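Local coordinates for protein restriction endonuclease Hpy99I (Helicobacter pylori, PDB 3GOX) that probably cleaves double-stranded DNA at a specific pseudopalindromic target, as a zinc-binding type II restriction endonuclease of the beta-beta-alpha-Me class, at residues V18-Q23 with V45-L50; N22-I27 with F58-A63. One frame throughout, in Å; residues are numbered along the deposited sequence.

Contact 1. Residues V18-Q23 with V45-L50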
loop_
_atom_site.group_PDB
_atom_site.type_symbol
_atom_site.label_atom_id
_atom_site.label_comp_id
_atom_site.label_asym_id
_atom_site.label_seq_id
_atom_site.Cartn_x
_atom_site.Cartn_y
_atom_site.Cartn_z
ATOM N N VAL A 18 25.785 16.137 -4.447
ATOM C CA VAL A 18 26.030 17.508 -4.060
ATOM C C VAL A 18 24.715 18.229 -3.853
ATOM O O VAL A 18 23.660 17.771 -4.344
ATOM C CB VAL A 18 26.817 18.269 -5.149
ATOM C CG1 VAL A 18 28.230 17.698 -5.269
ATOM C CG2 VAL A 18 26.096 18.226 -6.498
ATOM N N ILE A 19 24.788 19.360 -3.161
ATOM C CA ILE A 19 23.694 20.317 -3.181
ATOM C C ILE A 19 24.171 21.604 -3.833
ATOM O O ILE A 19 25.353 21.969 -3.760
ATOM C CB ILE A 19 23.118 20.621 -1.778
ATOM C CG1 ILE A 19 24.224 21.040 -0.811
ATOM C CG2 ILE A 19 22.318 19.406 -1.281
ATOM C CD1 ILE A 19 23.702 21.470 0.554
ATOM N N ALA A 20 23.238 22.303 -4.455
ATOM C CA ALA A 20 23.465 23.679 -4.884
ATOM C C ALA A 20 23.557 24.578 -3.664
ATOM O O ALA A 20 22.647 24.616 -2.851
ATOM C CB ALA A 20 22.326 24.146 -5.798
ATOM N N LYS A 21 24.657 25.312 -3.549
ATOM C CA LYS A 21 24.802 26.275 -2.458
ATOM C C LYS A 21 23.896 27.486 -2.637
ATOM O O LYS A 21 23.418 28.036 -1.661
ATOM C CB LYS A 21 26.250 26.759 -2.352
ATOM C CG LYS A 21 27.228 25.703 -1.891
ATOM C CD LYS A 21 28.672 26.249 -1.859
ATOM C CE LYS A 21 28.938 27.037 -0.604
ATOM N NZ LYS A 21 30.396 27.097 -0.307
ATOM N N ASN A 22 23.708 27.903 -3.883
ATOM C CA ASN A 22 22.969 29.108 -4.227
ATOM C C ASN A 22 22.035 28.803 -5.389
ATOM O O ASN A 22 21.974 27.670 -5.861
ATOM C CB ASN A 22 23.940 30.226 -4.638
ATOM C CG ASN A 22 25.156 30.309 -3.735
ATOM O OD1 ASN A 22 25.027 30.566 -2.541
ATOM N ND2 ASN A 22 26.342 30.079 -4.303
ATOM N N GLN A 23 21.311 29.817 -5.851
ATOM C CA GLN A 23 20.436 29.686 -7.015
ATOM C C GLN A 23 21.236 29.494 -8.289
ATOM O O GLN A 23 22.132 30.285 -8.602
ATOM C CB GLN A 23 19.571 30.942 -7.171
ATOM C CG GLN A 23 18.407 30.793 -8.166
ATOM C CD GLN A 23 17.160 30.161 -7.570
ATOM O OE1 GLN A 23 16.929 30.219 -6.356
ATOM N NE2 GLN A 23 16.313 29.591 -8.443
ATOM N N VAL A 45 26.029 18.408 -13.610
ATOM C CA VAL A 45 25.261 17.889 -12.480
ATOM C C VAL A 45 23.830 17.616 -12.935
ATOM O O VAL A 45 23.205 18.477 -13.543
ATOM C CB VAL A 45 25.200 18.925 -11.343
ATOM C CG1 VAL A 45 24.412 18.375 -10.154
ATOM C CG2 VAL A 45 26.578 19.357 -10.900
ATOM N N LEU A 46 23.323 16.425 -12.648
ATOM C CA LEU A 46 21.878 16.144 -12.833
ATOM C C LEU A 46 21.181 16.481 -11.542
ATOM O O LEU A 46 21.332 15.765 -10.531
ATOM C CB LEU A 46 21.618 14.675 -13.189
ATOM C CG LEU A 46 20.143 14.298 -13.307
ATOM C CD1 LEU A 46 19.470 15.109 -14.398
ATOM C CD2 LEU A 46 20.004 12.816 -13.599
ATOM N N PHE A 47 20.408 17.562 -11.584
ATOM C CA PHE A 47 19.552 17.918 -10.458
ATOM C C PHE A 47 18.278 17.090 -10.551
ATOM O O PHE A 47 17.530 17.170 -11.515
ATOM C CB PHE A 47 19.323 19.421 -10.428
ATOM C CG PHE A 47 20.520 20.171 -9.969
ATOM C CD1 PHE A 47 20.858 20.157 -8.631
ATOM C CD2 PHE A 47 21.336 20.852 -10.861
ATOM C CE1 PHE A 47 21.976 20.828 -8.179
ATOM C CE2 PHE A 47 22.457 21.528 -10.418
ATOM C CZ PHE A 47 22.789 21.512 -9.076
ATOM N N ILE A 48 18.080 16.251 -9.541
ATOM C CA ILE A 48 17.177 15.109 -9.654
ATOM C C ILE A 48 15.699 15.517 -9.636
ATOM O O ILE A 48 14.898 14.966 -10.401
ATOM C CB ILE A 48 17.462 14.063 -8.555
ATOM C CG1 ILE A 48 18.895 13.543 -8.711
ATOM C CG2 ILE A 48 16.429 12.921 -8.588
ATOM C CD1 ILE A 48 19.447 12.894 -7.464
ATOM N N GLY A 49 15.329 16.517 -8.831
ATOM C CA GLY A 49 13.923 16.944 -8.762
ATOM C C GLY A 49 13.368 17.422 -10.092
ATOM O O GLY A 49 12.258 17.045 -10.499
ATOM N N LEU A 50 14.129 18.269 -10.774
ATOM C CA LEU A 50 13.677 18.841 -12.037
ATOM C C LEU A 50 14.215 18.081 -13.253
ATOM O O LEU A 50 13.848 18.381 -14.386
ATOM C CB LEU A 50 14.044 20.326 -12.099
ATOM C CG LEU A 50 13.285 21.182 -11.069
ATOM C CD1 LEU A 50 13.564 22.660 -11.325
ATOM C CD2 LEU A 50 11.777 20.905 -11.032
#
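V18 meets V45 through one methyl each, CG2 of V18 lying 4.0 Å from CG1 of V45, while A20 CB approaches the ring of F47 obliquely, 4.1 Å from its CE1 atom. No hydrogen bond joins the two segments, and the 128 Å² they bury comes almost entirely from these four buried residues, so the contact is apolar side-chain packing. Within 45-50, V45 CG1, carried anti to the backbone N (chi1 -179°), sits 3.6 Å above one face of the F47 ring, nearer the ring's periphery than its centre. That methyl therefore serves both V18 and the ring. The backbones stay well apart, V18 CA and V45 CA being 8.5 Å from each other, which is consistent with the strand that runs between them in the sheet. Around this shell, V56 packs against both V45 and F47, L61 touches V18 and V45, and I35 also reaches V45. Beyond F47 the chain turns to the dimer partner, where the carbonyls of I48 and G49 accept hydrogen bonds from R146 of the second subunit. Strand 17-20 is held on one flank by 32-39, by backbone hydrogen bonds of V18 with G33, and on the other by 61-63, by those of I19 with E62; strand 42-47 lies beyond 32-39, so V18 and A20 reach it across the interior of a strongly curled SH3-type sheet.

Contact 2. Residues N22-I27 with F58-A63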
loop_
_atom_site.group_PDB
_atom_site.type_symbol
_atom_site.label_atom_id
_atom_site.label_comp_id
_atom_site.label_asym_id
_atom_site.label_seq_id
_atom_site.Cartn_x
_atom_site.Cartn_y
_atom_site.Cartn_z
ATOM N N ASN A 22 23.708 27.903 -3.883
ATOM C CA ASN A 22 22.969 29.108 -4.227
ATOM C C ASN A 22 22.035 28.803 -5.389
ATOM O O ASN A 22 21.974 27.670 -5.861
ATOM C CB ASN A 22 23.940 30.226 -4.638
ATOM C CG ASN A 22 25.156 30.309 -3.735
ATOM O OD1 ASN A 22 25.027 30.566 -2.541
ATOM N ND2 ASN A 22 26.342 30.079 -4.303
ATOM N N GLN A 23 21.311 29.817 -5.851
ATOM C CA GLN A 23 20.436 29.686 -7.015
ATOM C C GLN A 23 21.236 29.494 -8.289
ATOM O O GLN A 23 22.132 30.285 -8.602
ATOM C CB GLN A 23 19.571 30.942 -7.171
ATOM C CG GLN A 23 18.407 30.793 -8.166
ATOM C CD GLN A 23 17.160 30.161 -7.570
ATOM O OE1 GLN A 23 16.929 30.219 -6.356
ATOM N NE2 GLN A 23 16.313 29.591 -8.443
ATOM N N LEU A 24 20.877 28.469 -9.042
ATOM C CA LEU A 24 21.484 28.187 -10.336
ATOM C C LEU A 24 20.373 28.133 -11.378
ATOM O O LEU A 24 19.825 27.071 -11.667
ATOM C CB LEU A 24 22.264 26.870 -10.277
ATOM C CG LEU A 24 23.404 26.807 -9.261
ATOM C CD1 LEU A 24 23.900 25.371 -9.020
ATOM C CD2 LEU A 24 24.566 27.729 -9.632
ATOM N N GLY A 25 20.028 29.294 -11.923
ATOM C CA GLY A 25 18.920 29.395 -12.871
ATOM C C GLY A 25 17.622 28.953 -12.211
ATOM O O GLY A 25 17.172 29.581 -11.247
ATOM N N ASN A 26 17.056 27.851 -12.708
ATOM C CA ASN A 26 15.806 27.286 -12.175
ATOM C C ASN A 26 15.997 26.517 -10.888
ATOM O O ASN A 26 15.009 26.169 -10.229
ATOM C CB ASN A 26 15.170 26.301 -13.169
ATOM C CG ASN A 26 14.745 26.949 -14.451
ATOM O OD1 ASN A 26 14.232 28.067 -14.463
ATOM N ND2 ASN A 26 14.927 26.223 -15.559
ATOM N N ILE A 27 17.252 26.236 -10.534
ATOM C CA ILE A 27 17.574 25.336 -9.427
ATOM C C ILE A 27 17.738 26.114 -8.129
ATOM O O ILE A 27 18.641 26.935 -8.012
ATOM C CB ILE A 27 18.875 24.583 -9.713
ATOM C CG1 ILE A 27 18.771 23.836 -11.044
ATOM C CG2 ILE A 27 19.212 23.644 -8.566
ATOM C CD1 ILE A 27 17.642 22.838 -11.146
ATOM N N PHE A 58 32.616 24.203 -9.407
ATOM C CA PHE A 58 32.762 23.480 -8.136
ATOM C C PHE A 58 32.442 24.371 -6.936
ATOM O O PHE A 58 31.911 23.897 -5.931
ATOM C CB PHE A 58 34.186 22.926 -7.955
ATOM C CG PHE A 58 34.479 21.633 -8.694
ATOM C CD1 PHE A 58 33.692 21.177 -9.732
ATOM C CD2 PHE A 58 35.613 20.898 -8.351
ATOM C CE1 PHE A 58 34.028 19.990 -10.411
ATOM C CE2 PHE A 58 35.943 19.717 -9.020
ATOM C CZ PHE A 58 35.154 19.272 -10.051
ATOM N N SER A 59 32.757 25.663 -7.041
ATOM C CA SER A 59 32.535 26.597 -5.930
ATOM C C SER A 59 31.068 26.787 -5.566
ATOM O O SER A 59 30.767 27.230 -4.453
ATOM C CB SER A 59 33.167 27.954 -6.233
ATOM O OG SER A 59 32.536 28.588 -7.329
ATOM N N GLU A 60 30.178 26.449 -6.494
ATOM C CA GLU A 60 28.727 26.574 -6.304
ATOM C C GLU A 60 28.100 25.298 -5.715
ATOM O O GLU A 60 26.891 25.254 -5.524
ATOM C CB GLU A 60 28.060 26.885 -7.646
ATOM C CG GLU A 60 28.441 28.201 -8.271
ATOM C CD GLU A 60 27.789 29.396 -7.606
ATOM O OE1 GLU A 60 26.632 29.272 -7.140
ATOM O OE2 GLU A 60 28.443 30.462 -7.527
ATOM N N LEU A 61 28.914 24.271 -5.446
ATOM C CA LEU A 61 28.421 22.948 -4.994
ATOM C C LEU A 61 29.012 22.581 -3.644
ATOM O O LEU A 61 30.142 22.970 -3.337
ATOM C CB LEU A 61 28.826 21.863 -5.985
ATOM C CG LEU A 61 28.309 22.041 -7.417
ATOM C CD1 LEU A 61 28.929 21.030 -8.376
ATOM C CD2 LEU A 61 26.779 21.998 -7.475
ATOM N N GLU A 62 28.236 21.838 -2.848
ATOM C CA GLU A 62 28.697 21.304 -1.584
ATOM C C GLU A 62 28.415 19.788 -1.587
ATOM O O GLU A 62 27.284 19.355 -1.773
ATOM C CB GLU A 62 27.970 21.980 -0.434
ATOM C CG GLU A 62 28.407 21.512 0.920
ATOM C CD GLU A 62 27.654 22.206 2.046
ATOM O OE1 GLU A 62 27.174 23.355 1.856
ATOM O OE2 GLU A 62 27.550 21.594 3.128
ATOM N N ALA A 63 29.448 18.981 -1.388
ATOM C CA ALA A 63 29.293 17.531 -1.275
ATOM C C ALA A 63 28.468 17.187 -0.047
ATOM O O ALA A 63 28.609 17.794 1.013
ATOM C CB ALA A 63 30.655 16.839 -1.166
HETATM O O HOH W 1 24.995 27.206 -6.100
HETATM O O HOH W 2 29.447 29.818 -3.989
#
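N22 donates from ND2 to E60 OE1, 3.0 Å away and nearly straight at 173°. The acceptor lies almost in the N22 amide plane, yet the donor reaches OE1 from above the carboxylate, 46° out of its plane, and the two side chains cross at about a right angle. Chi2 (-75°) bends the E60 chain so that its carboxylate turns toward N22. L24 CD2 closes in beside the same oxygen, 3.6 Å from E60 OE1, and also touches the E60 CB and CG methylenes. In N22 and L24 alike, CG lies beside the backbone N and opposite the carbonyl carbon, which goes with amide and methyl both ending at OE1. Two waters add to the polar contact. One accepts from N22 N at 2.7 Å and lies 2.8 Å from both E60 OE1 and E60 O, placed to donate to either, though the acceptors around it outnumber its protons; the other accepts from N22 ND2 and donates to S59 O. Q23 NE2 donates a hydrogen bond to G25 O (2.9 Å), spanning the start of the type II' beta turn L24-I27, which has G25 second. A long loop after the first strand, set against a 3-10 turn (58-60) leading into the last one, is characteristic of SH3-like folds.

Overall arrangement
Contacts 1 and 2 lie with centres about 6 Å apart, within one SH3-family region, and share N22 and Q23. Along the chain the order is 18-23, 22-27, 45-50, 58-63, so both begin in the chain around 18-27 and reach later parts of the region. Backbone pairing couples them: I19 N lies 2.9 Å from E62 O, between strands 17-20 and 61-63, and K21 N 3.0 Å from E60 O, just past them, from a loop residue to the 3-10 turn; both are probable hydrogen bonds. Contact 1 is buried, whereas contact 2 is at the surface; L24, however, also packs on F47 and joins the two. Both are packing within the SH3-family region, away from the bound DNA, their nearest atoms about 14 and 22 Å from it.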